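Local structure of hypothetical protein Atu2648 (Agrobacterium tumefaciens str. C58, 1ZCE) at residues A[2-14]-A[117-130]. The protein is of unknown function but is built mainly around an EVE domain, related to ASCH and PUA domains, and so possibly binds RNA or modified nucleic-acid bases. Numbering follows the deposited sequence.
Sequences ANYWLYKSEPFKW and SMRLSVQPVTEEEY
Leu6 and Gln123 form a hydrogen-bonded antiparallel pair where strand 122-125, at the margin of the mixed EVE-domain sheet, joins strand 4-9, whose other edge bonds to strand 49-54. Leu6 N donates to Gln123 O, and Gln123 N returns a straighter bond (170°) to Leu6 O at 2.8 Å. Toward the end of strand 4-9, Lys8 N gives an equally straight bond to Ser121 O, 2.9 Å away; water 3 donates to that same oxygen and to Lys8 O. Val125 N donates to Tyr4 O from well above the carbonyl plane, while water 1 accepts from Tyr4 N and donates to Val125 O. Pro124 has no N-H, and its CA and CB pack against CE3 and CZ3 of Trp5, whose NE1 is bound by Asp48. The Lys8 chain, extended beyond CG, carries NZ to waters 4 and 5, the latter donating weakly to Met118 O. Helix 127-136 brings Tyr130 face-to-face onto the Tyr4 ring, planes 25° apart, with Tyr130 OH bonded to Pro143 O. Tyr4 OH takes Ser145 N and lies 2.7 Å from water 2 O, in the ring plane; that water donates to Glu127 OE1.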
loop_
_atom_site.group_PDB
_atom_site.type_symbol
_atom_site.label_atom_id
_atom_site.label_comp_id
_atom_site.label_asym_id
_atom_site.label_seq_id
_atom_site.Cartn_x
_atom_site.Cartn_y
_atom_site.Cartn_z
ATOM N N ALA A 2 -0.850 10.356 12.397
ATOM C CA ALA A 2 -0.971 10.096 10.937
ATOM C C ALA A 2 -1.017 8.596 10.676
ATOM O O ALA A 2 -0.346 7.819 11.356
ATOM C CB ALA A 2 0.204 10.720 10.200
ATOM N N ASN A 3 -1.812 8.197 9.688
ATOM C CA ASN A 3 -1.952 6.786 9.342
ATOM C C ASN A 3 -1.196 6.406 8.077
ATOM O O ASN A 3 -1.199 7.143 7.090
ATOM C CB ASN A 3 -3.432 6.428 9.188
ATOM C CG ASN A 3 -4.223 6.674 10.456
ATOM O OD1 ASN A 3 -3.784 6.324 11.547
ATOM N ND2 ASN A 3 -5.401 7.269 10.317
ATOM N N TYR A 4 -0.553 5.243 8.129
ATOM C CA TYR A 4 0.225 4.705 7.015
ATOM C C TYR A 4 -0.329 3.342 6.628
ATOM O O TYR A 4 -0.911 2.645 7.458
ATOM C CB TYR A 4 1.699 4.616 7.410
ATOM C CG TYR A 4 2.301 5.983 7.612
ATOM C CD1 TYR A 4 2.836 6.688 6.538
ATOM C CD2 TYR A 4 2.246 6.618 8.855
ATOM C CE1 TYR A 4 3.297 7.989 6.689
ATOM C CE2 TYR A 4 2.707 7.927 9.016
ATOM C CZ TYR A 4 3.226 8.602 7.926
ATOM O OH TYR A 4 3.661 9.901 8.054
ATOM N N TRP A 5 -0.135 2.965 5.368
ATOM C CA TRP A 5 -0.703 1.728 4.857
ATOM C C TRP A 5 0.214 0.950 3.925
ATOM O O TRP A 5 1.309 1.400 3.589
ATOM C CB TRP A 5 -1.992 2.072 4.103
ATOM C CG TRP A 5 -2.871 3.034 4.843
ATOM C CD1 TRP A 5 -2.881 4.402 4.746
ATOM C CD2 TRP A 5 -3.846 2.697 5.824
ATOM N NE1 TRP A 5 -3.810 4.932 5.613
ATOM C CE2 TRP A 5 -4.418 3.903 6.291
ATOM C CE3 TRP A 5 -4.296 1.485 6.362
ATOM C CZ2 TRP A 5 -5.422 3.932 7.270
ATOM C CZ3 TRP A 5 -5.288 1.508 7.331
ATOM C CH2 TRP A 5 -5.841 2.723 7.777
ATOM N N LEU A 6 -0.244 -0.231 3.522
ATOM C CA LEU A 6 0.487 -1.066 2.572
ATOM C C LEU A 6 -0.525 -1.724 1.640
ATOM O O LEU A 6 -1.564 -2.217 2.083
ATOM C CB LEU A 6 1.343 -2.131 3.278
ATOM C CG LEU A 6 2.152 -3.060 2.353
ATOM C CD1 LEU A 6 3.479 -3.447 3.007
ATOM C CD2 LEU A 6 1.334 -4.296 2.010
ATOM N N TYR A 7 -0.214 -1.704 0.347
ATOM C CA TYR A 7 -1.074 -2.278 -0.681
ATOM C C TYR A 7 -0.315 -3.368 -1.417
ATOM O O TYR A 7 0.766 -3.121 -1.959
ATOM C CB TYR A 7 -1.497 -1.213 -1.704
ATOM C CG TYR A 7 -1.988 0.081 -1.105
ATOM C CD1 TYR A 7 -1.092 1.002 -0.569
ATOM C CD2 TYR A 7 -3.349 0.374 -1.044
ATOM C CE1 TYR A 7 -1.533 2.181 0.022
ATOM C CE2 TYR A 7 -3.800 1.555 -0.451
ATOM C CZ TYR A 7 -2.886 2.449 0.081
ATOM O OH TYR A 7 -3.314 3.600 0.706
ATOM N N LYS A 8 -0.865 -4.576 -1.425
ATOM C CA LYS A 8 -0.237 -5.676 -2.142
ATOM C C LYS A 8 -0.730 -5.652 -3.588
ATOM O O LYS A 8 -1.922 -5.460 -3.847
ATOM C CB LYS A 8 -0.604 -7.019 -1.510
ATOM C CG LYS A 8 -0.064 -7.239 -0.111
ATOM C CD LYS A 8 -0.272 -8.688 0.312
ATOM C CE LYS A 8 0.396 -8.990 1.641
ATOM N NZ LYS A 8 0.257 -10.431 2.011
ATOM N N SER A 9 0.184 -5.845 -4.529
ATOM C CA SER A 9 -0.175 -5.861 -5.942
ATOM C C SER A 9 0.721 -6.880 -6.642
ATOM O O SER A 9 1.939 -6.854 -6.476
ATOM C CB SER A 9 0.027 -4.471 -6.550
ATOM O OG SER A 9 -0.538 -4.378 -7.849
ATOM N N GLU A 10 0.121 -7.789 -7.403
ATOM C CA GLU A 10 0.896 -8.795 -8.124
ATOM C C GLU A 10 1.409 -8.129 -9.389
ATOM O O GLU A 10 0.622 -7.709 -10.232
ATOM C CB GLU A 10 0.016 -9.993 -8.464
ATOM C CG GLU A 10 -0.557 -10.668 -7.238
ATOM C CD GLU A 10 -1.382 -11.892 -7.569
ATOM O OE1 GLU A 10 -1.900 -12.520 -6.623
ATOM O OE2 GLU A 10 -1.511 -12.224 -8.766
ATOM N N PRO A 11 2.739 -8.042 -9.549
ATOM C CA PRO A 11 3.322 -7.399 -10.733
ATOM C C PRO A 11 2.855 -7.896 -12.095
ATOM O O PRO A 11 2.848 -7.135 -13.062
ATOM C CB PRO A 11 4.826 -7.560 -10.512
ATOM C CG PRO A 11 4.927 -8.806 -9.696
ATOM C CD PRO A 11 3.783 -8.673 -8.722
ATOM N N PHE A 12 2.456 -9.161 -12.171
ATOM C CA PHE A 12 1.976 -9.733 -13.423
ATOM C C PHE A 12 0.660 -9.061 -13.817
ATOM O O PHE A 12 0.357 -8.896 -15.002
ATOM C CB PHE A 12 1.782 -11.244 -13.253
ATOM C CG PHE A 12 1.445 -11.963 -14.526
ATOM C CD1 PHE A 12 0.147 -11.962 -15.023
ATOM C CD2 PHE A 12 2.434 -12.635 -15.237
ATOM C CE1 PHE A 12 -0.163 -12.625 -16.208
ATOM C CE2 PHE A 12 2.136 -13.299 -16.423
ATOM C CZ PHE A 12 0.834 -13.293 -16.910
ATOM N N LYS A 13 -0.111 -8.655 -12.812
ATOM C CA LYS A 13 -1.396 -8.003 -13.036
ATOM C C LYS A 13 -1.277 -6.484 -13.034
ATOM O O LYS A 13 -1.732 -5.814 -13.961
ATOM C CB LYS A 13 -2.395 -8.433 -11.959
ATOM C CG LYS A 13 -2.838 -9.882 -12.061
ATOM C CD LYS A 13 -3.781 -10.255 -10.930
ATOM C CE LYS A 13 -4.424 -11.612 -11.180
ATOM N NZ LYS A 13 -3.409 -12.670 -11.429
ATOM N N TRP A 14 -0.673 -5.946 -11.982
ATOM C CA TRP A 14 -0.506 -4.506 -11.851
ATOM C C TRP A 14 0.826 -4.218 -11.172
ATOM O O TRP A 14 0.966 -4.361 -9.954
ATOM C CB TRP A 14 -1.662 -3.924 -11.037
ATOM C CG TRP A 14 -1.669 -2.435 -11.030
ATOM C CD1 TRP A 14 -1.367 -1.615 -9.982
ATOM C CD2 TRP A 14 -1.969 -1.576 -12.139
ATOM N NE1 TRP A 14 -1.459 -0.301 -10.366
ATOM C CE2 TRP A 14 -1.827 -0.247 -11.686
ATOM C CE3 TRP A 14 -2.342 -1.802 -13.470
ATOM C CZ2 TRP A 14 -2.047 0.858 -12.523
ATOM C CZ3 TRP A 14 -2.562 -0.707 -14.300
ATOM C CH2 TRP A 14 -2.414 0.606 -13.822
ATOM N N SER A 117 -0.166 -11.079 8.892
ATOM C CA SER A 117 -1.386 -11.390 8.150
ATOM C C SER A 117 -1.051 -12.126 6.858
ATOM O O SER A 117 -0.169 -11.712 6.110
ATOM C CB SER A 117 -2.143 -10.101 7.831
ATOM O OG SER A 117 -2.497 -9.416 9.020
HETATM N N MSE A 118 -1.759 -13.217 6.593
HETATM C CA MSE A 118 -1.514 -14.001 5.389
HETATM C C MSE A 118 -2.529 -13.765 4.273
HETATM O O MSE A 118 -2.308 -14.180 3.135
HETATM C CB MSE A 118 -1.497 -15.495 5.731
HETATM C CG MSE A 118 -0.365 -15.930 6.651
HETATM SE SE MSE A 118 1.386 -15.600 5.892
HETATM C CE MSE A 118 1.889 -14.085 6.970
ATOM N N ARG A 119 -3.633 -13.094 4.588
ATOM C CA ARG A 119 -4.679 -12.860 3.595
ATOM C C ARG A 119 -5.162 -11.421 3.438
ATOM O O ARG A 119 -6.154 -11.171 2.753
ATOM C CB ARG A 119 -5.883 -13.745 3.911
ATOM C CG ARG A 119 -5.622 -15.231 3.765
ATOM C CD ARG A 119 -6.808 -16.052 4.244
ATOM N NE ARG A 119 -8.084 -15.443 3.872
ATOM C CZ ARG A 119 -8.837 -14.727 4.701
ATOM N NH1 ARG A 119 -9.982 -14.203 4.280
ATOM N NH2 ARG A 119 -8.452 -14.546 5.957
ATOM N N LEU A 120 -4.471 -10.477 4.060
ATOM C CA LEU A 120 -4.872 -9.080 3.975
ATOM C C LEU A 120 -4.108 -8.367 2.858
ATOM O O LEU A 120 -2.888 -8.224 2.935
ATOM C CB LEU A 120 -4.610 -8.402 5.313
ATOM C CG LEU A 120 -5.255 -7.029 5.455
ATOM C CD1 LEU A 120 -6.773 -7.165 5.384
ATOM C CD2 LEU A 120 -4.841 -6.413 6.779
ATOM N N SER A 121 -4.826 -7.904 1.835
ATOM C CA SER A 121 -4.198 -7.237 0.690
ATOM C C SER A 121 -3.963 -5.742 0.883
ATOM O O SER A 121 -3.163 -5.141 0.164
ATOM C CB SER A 121 -5.029 -7.461 -0.579
ATOM O OG SER A 121 -6.242 -6.731 -0.532
ATOM N N VAL A 122 -4.678 -5.142 1.831
ATOM C CA VAL A 122 -4.533 -3.720 2.148
ATOM C C VAL A 122 -4.389 -3.720 3.662
ATOM O O VAL A 122 -5.302 -4.131 4.390
ATOM C CB VAL A 122 -5.765 -2.919 1.710
ATOM C CG1 VAL A 122 -5.547 -1.442 2.008
ATOM C CG2 VAL A 122 -6.017 -3.129 0.230
ATOM N N GLN A 123 -3.237 -3.248 4.129
ATOM C CA GLN A 123 -2.912 -3.313 5.546
ATOM C C GLN A 123 -2.460 -2.036 6.227
ATOM O O GLN A 123 -2.026 -1.083 5.582
ATOM C CB GLN A 123 -1.780 -4.334 5.744
ATOM C CG GLN A 123 -1.919 -5.626 4.953
ATOM C CD GLN A 123 -0.654 -6.472 4.965
ATOM O OE1 GLN A 123 -0.691 -7.653 4.626
ATOM N NE2 GLN A 123 0.472 -5.868 5.341
ATOM N N PRO A 124 -2.567 -2.003 7.561
ATOM C CA PRO A 124 -2.121 -0.816 8.283
ATOM C C PRO A 124 -0.607 -0.993 8.468
ATOM O O PRO A 124 -0.081 -2.111 8.400
ATOM C CB PRO A 124 -2.874 -0.906 9.608
ATOM C CG PRO A 124 -2.981 -2.373 9.824
ATOM C CD PRO A 124 -3.315 -2.915 8.446
ATOM N N VAL A 125 0.076 0.121 8.682
ATOM C CA VAL A 125 1.514 0.135 8.915
ATOM C C VAL A 125 1.693 1.182 10.002
ATOM O O VAL A 125 1.223 2.305 9.848
ATOM C CB VAL A 125 2.300 0.579 7.647
ATOM C CG1 VAL A 125 3.785 0.702 7.970
ATOM C CG2 VAL A 125 2.098 -0.419 6.511
ATOM N N THR A 126 2.333 0.832 11.113
ATOM C CA THR A 126 2.529 1.823 12.165
ATOM C C THR A 126 3.530 2.858 11.663
ATOM O O THR A 126 4.288 2.597 10.725
ATOM C CB THR A 126 3.085 1.204 13.459
ATOM O OG1 THR A 126 4.440 0.793 13.249
ATOM C CG2 THR A 126 2.242 0.014 13.888
ATOM N N GLU A 127 3.532 4.035 12.278
ATOM C CA GLU A 127 4.458 5.082 11.867
ATOM C C GLU A 127 5.899 4.591 11.984
ATOM O O GLU A 127 6.717 4.834 11.100
ATOM C CB GLU A 127 4.259 6.338 12.722
ATOM C CG GLU A 127 5.059 7.544 12.249
ATOM C CD GLU A 127 4.772 8.798 13.059
ATOM O OE1 GLU A 127 5.345 9.861 12.735
ATOM O OE2 GLU A 127 3.975 8.721 14.019
ATOM N N GLU A 128 6.208 3.899 13.076
ATOM C CA GLU A 128 7.554 3.380 13.282
ATOM C C GLU A 128 7.918 2.333 12.235
ATOM O O GLU A 128 9.057 2.287 11.770
ATOM C CB GLU A 128 7.693 2.800 14.694
ATOM C CG GLU A 128 7.992 3.863 15.743
ATOM C CD GLU A 128 9.422 4.373 15.634
ATOM O OE1 GLU A 128 10.326 3.769 16.252
ATOM O OE2 GLU A 128 9.647 5.361 14.910
ATOM N N GLU A 129 6.957 1.494 11.863
ATOM C CA GLU A 129 7.212 0.475 10.847
ATOM C C GLU A 129 7.475 1.162 9.510
ATOM O O GLU A 129 8.377 0.778 8.763
ATOM C CB GLU A 129 6.015 -0.475 10.726
ATOM C CG GLU A 129 5.927 -1.484 11.864
ATOM C CD GLU A 129 4.557 -2.127 11.995
ATOM O OE1 GLU A 129 4.390 -2.968 12.905
ATOM O OE2 GLU A 129 3.648 -1.793 11.205
ATOM N N TYR A 130 6.688 2.192 9.218
ATOM C CA TYR A 130 6.843 2.934 7.977
ATOM C C TYR A 130 8.219 3.595 7.902
ATOM O O TYR A 130 8.916 3.488 6.894
ATOM C CB TYR A 130 5.735 3.987 7.862
ATOM C CG TYR A 130 5.849 4.898 6.658
ATOM C CD1 TYR A 130 6.381 6.186 6.780
ATOM C CD2 TYR A 130 5.398 4.489 5.401
ATOM C CE1 TYR A 130 6.447 7.046 5.689
ATOM C CE2 TYR A 130 5.467 5.342 4.299
ATOM C CZ TYR A 130 5.991 6.616 4.455
ATOM O OH TYR A 130 6.046 7.464 3.374
HETATM O O HOH W 1 -0.645 3.971 10.738
HETATM O O HOH W 2 3.734 11.002 10.510
HETATM O O HOH W 3 -4.182 -4.753 -2.522
HETATM O O HOH W 4 1.062 -10.159 4.552
HETATM O O HOH W 5 -2.270 -11.360 1.579
#